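Local coordinates for protein RsfP (Uncultured bacterium, PDB 4GLJ) that binds the dye rhodamine B and, as a trimeric member of the phosphorylase superfamily, probably cleaves methylthioadenosine with phosphate, at residues Pro45-Val50 / His65-Arg70. Residues are numbered along the deposited sequence; the frame is centred on the assembly and turned at random.
With RHB (N-[9-(2-carboxyphenyl)-6-(diethylamino)-3H-xanthen-3-ylidene]-N-ethylethanaminium), chain B; PO4 (phosphate ion), chain D.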
# COMPACT_ATOMS: atom_id res chain seq x y z
N PRO A 45 8.84 1.28 23.65
CA PRO A 45 7.40 1.44 23.47
C PRO A 45 7.03 2.92 23.42
O PRO A 45 7.92 3.75 23.72
CB PRO A 45 6.79 0.84 24.75
CG PRO A 45 7.88 -0.02 25.27
CD PRO A 45 9.18 0.65 24.93
N SER A 46 5.76 3.21 23.10
CA SER A 46 5.30 4.57 22.92
C SER A 46 5.51 5.41 24.18
O SER A 46 5.78 6.59 24.05
CB SER A 46 3.85 4.59 22.62
OG SER A 46 3.52 4.00 21.40
N ASP A 47 5.41 4.82 25.37
CA ASP A 47 5.62 5.53 26.63
C ASP A 47 5.91 4.45 27.67
O ASP A 47 5.73 3.25 27.37
CB ASP A 47 4.30 6.24 26.96
CG ASP A 47 4.37 7.17 28.16
OD1 ASP A 47 5.49 7.51 28.65
OD2 ASP A 47 3.25 7.54 28.62
N ASP A 48 6.33 4.83 28.87
CA ASP A 48 6.42 3.89 29.99
C ASP A 48 5.05 3.23 30.17
O ASP A 48 4.04 3.87 30.04
CB ASP A 48 6.80 4.63 31.27
CG ASP A 48 8.21 5.19 31.24
OD1 ASP A 48 9.02 4.81 30.36
OD2 ASP A 48 8.53 6.01 32.10
N ILE A 49 5.03 1.92 30.35
CA ILE A 49 3.81 1.23 30.64
C ILE A 49 3.42 1.44 32.12
O ILE A 49 4.26 1.32 33.04
CB ILE A 49 4.01 -0.23 30.24
CG1 ILE A 49 4.01 -0.29 28.70
CG2 ILE A 49 2.92 -1.14 30.81
CD1 ILE A 49 4.82 -1.45 28.21
N VAL A 50 2.18 1.87 32.33
CA VAL A 50 1.65 2.03 33.71
C VAL A 50 0.97 0.72 34.20
O VAL A 50 0.12 0.13 33.51
CB VAL A 50 0.66 3.20 33.88
CG1 VAL A 50 0.14 3.27 35.33
CG2 VAL A 50 1.30 4.55 33.58
N HIS A 65 -0.26 6.79 21.63
CA HIS A 65 0.35 8.00 21.01
C HIS A 65 1.41 8.66 21.82
O HIS A 65 1.97 9.64 21.37
CB HIS A 65 -0.70 9.01 20.61
CG HIS A 65 -1.61 8.52 19.51
ND1 HIS A 65 -1.25 8.50 18.22
CD2 HIS A 65 -2.87 7.93 19.57
CE1 HIS A 65 -2.26 8.00 17.45
NE2 HIS A 65 -3.24 7.62 18.28
N GLY A 66 1.74 8.06 22.97
CA GLY A 66 2.68 8.60 23.95
C GLY A 66 2.10 9.72 24.79
O GLY A 66 1.01 10.23 24.50
N GLN A 67 2.85 10.16 25.80
CA GLN A 67 2.43 11.33 26.55
C GLN A 67 2.35 12.59 25.68
O GLN A 67 3.17 12.82 24.76
CB GLN A 67 3.25 11.53 27.83
CG GLN A 67 2.37 12.02 29.01
CD GLN A 67 0.98 11.36 29.07
OE1 GLN A 67 -0.05 11.98 28.73
NE2 GLN A 67 0.95 10.07 29.46
N GLY A 68 1.28 13.32 25.89
CA GLY A 68 1.06 14.54 25.15
C GLY A 68 0.60 14.28 23.77
O GLY A 68 0.59 15.21 22.94
N HIS A 69 0.18 13.04 23.47
CA HIS A 69 -0.18 12.68 22.10
C HIS A 69 0.93 13.09 21.15
O HIS A 69 0.69 13.73 20.15
CB HIS A 69 -1.49 13.31 21.67
CG HIS A 69 -2.22 12.55 20.59
ND1 HIS A 69 -1.75 12.43 19.32
CD2 HIS A 69 -3.40 11.82 20.65
CE1 HIS A 69 -2.64 11.69 18.59
NE2 HIS A 69 -3.65 11.33 19.41
N ARG A 70 2.14 12.58 21.38
CA ARG A 70 3.25 13.00 20.51
C ARG A 70 3.46 12.29 19.18
O ARG A 70 4.21 12.79 18.39
CB ARG A 70 4.57 13.06 21.28
CG ARG A 70 5.01 11.70 21.75
CD ARG A 70 6.25 11.69 22.67
NE ARG A 70 6.46 10.26 22.94
CZ ARG A 70 7.30 9.48 22.25
NH1 ARG A 70 8.07 10.04 21.33
NH2 ARG A 70 7.40 8.17 22.49
O2 RHB B . -6.43 17.88 17.87
C26 RHB B . -7.08 18.45 16.97
C19 RHB B . -7.82 17.67 15.94
C14 RHB B . -8.04 16.29 15.94
C15 RHB B . -8.77 15.74 14.90
C16 RHB B . -9.28 16.50 13.86
C17 RHB B . -9.06 17.86 13.86
C18 RHB B . -8.34 18.42 14.91
C9 RHB B . -7.58 15.28 16.95
C8 RHB B . -7.51 13.86 16.48
C13 RHB B . -7.83 13.50 15.18
C12 RHB B . -7.76 12.18 14.74
C11 RHB B . -7.33 11.19 15.60
N1 RHB B . -7.30 9.83 15.21
C35 RHB B . -8.56 9.68 14.45
C36 RHB B . -9.63 10.40 15.25
C22 RHB B . -6.12 9.27 14.48
C23 RHB B . -5.09 8.72 15.48
C10 RHB B . -7.05 11.56 16.91
C7 RHB B . -7.12 12.88 17.35
O1 RHB B . -6.79 13.19 18.64
C1 RHB B . -6.84 14.46 19.16
C2 RHB B . -7.23 15.54 18.38
C6 RHB B . -6.49 14.63 20.49
C5 RHB B . -6.51 15.88 21.07
C4 RHB B . -6.89 16.98 20.31
C3 RHB B . -7.25 16.81 18.97
N2 RHB B . -6.16 16.01 22.43
C24 RHB B . -4.73 15.69 22.67
C25 RHB B . -4.58 15.22 24.10
C33 RHB B . -6.51 17.35 22.94
C34 RHB B . -6.73 17.25 24.44
O3 RHB B . -7.18 19.69 16.93
P PO4 D . -6.43 5.95 18.03
O1 PO4 D . -6.36 7.25 17.29
O2 PO4 D . -7.49 6.22 19.07
O3 PO4 D . -6.82 4.95 17.01
O4 PO4 D . -5.12 5.58 18.71
O HOH W 1 8.77 5.87 21.67
O HOH W 2 5.60 9.24 25.59
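The Arg70 guanidinium meets Ser46 O at its edge, near its plane, while the His65 ring carries His69 CE1 on one face and the phosphate at its edge. Arg70 NH2 donates to Ser46 O at 2.7 Å, a fairly straight bond (161°), its donor tilted from the carbonyl plane. Arg70 CG sits between the backbone N and the carbonyl carbon (chi1 65°), and the chain, extended from there to NE, brings its end to Ser46 O. One water links NE and Gln67 N to the same oxygen; another joins NH2 to Pro45 O. Gly66, at positive phi, packs its CA 3.7 Å from Ser46 O, and a CB there would clash with Arg70 NE. Beside it, Asp47 OD2 comes within 3.5 Å of Gln67 NE2, carboxylate and amide planes 70° apart. On the pocket side, His65 NE2 donates to phosphate O4 at 2.8 Å, and CE1 touches rhodamine C23. An alanine in place of His65 would probably cost the phosphate this donor and leave one face of the His69 ring without its neighbour. Ser22 hydrogen-bonds His69 NE2 through OG and the phosphate through N. Ser46 O, gripped by guanidinium and water, makes the turn-to-loop tie polar and partly water-mediated.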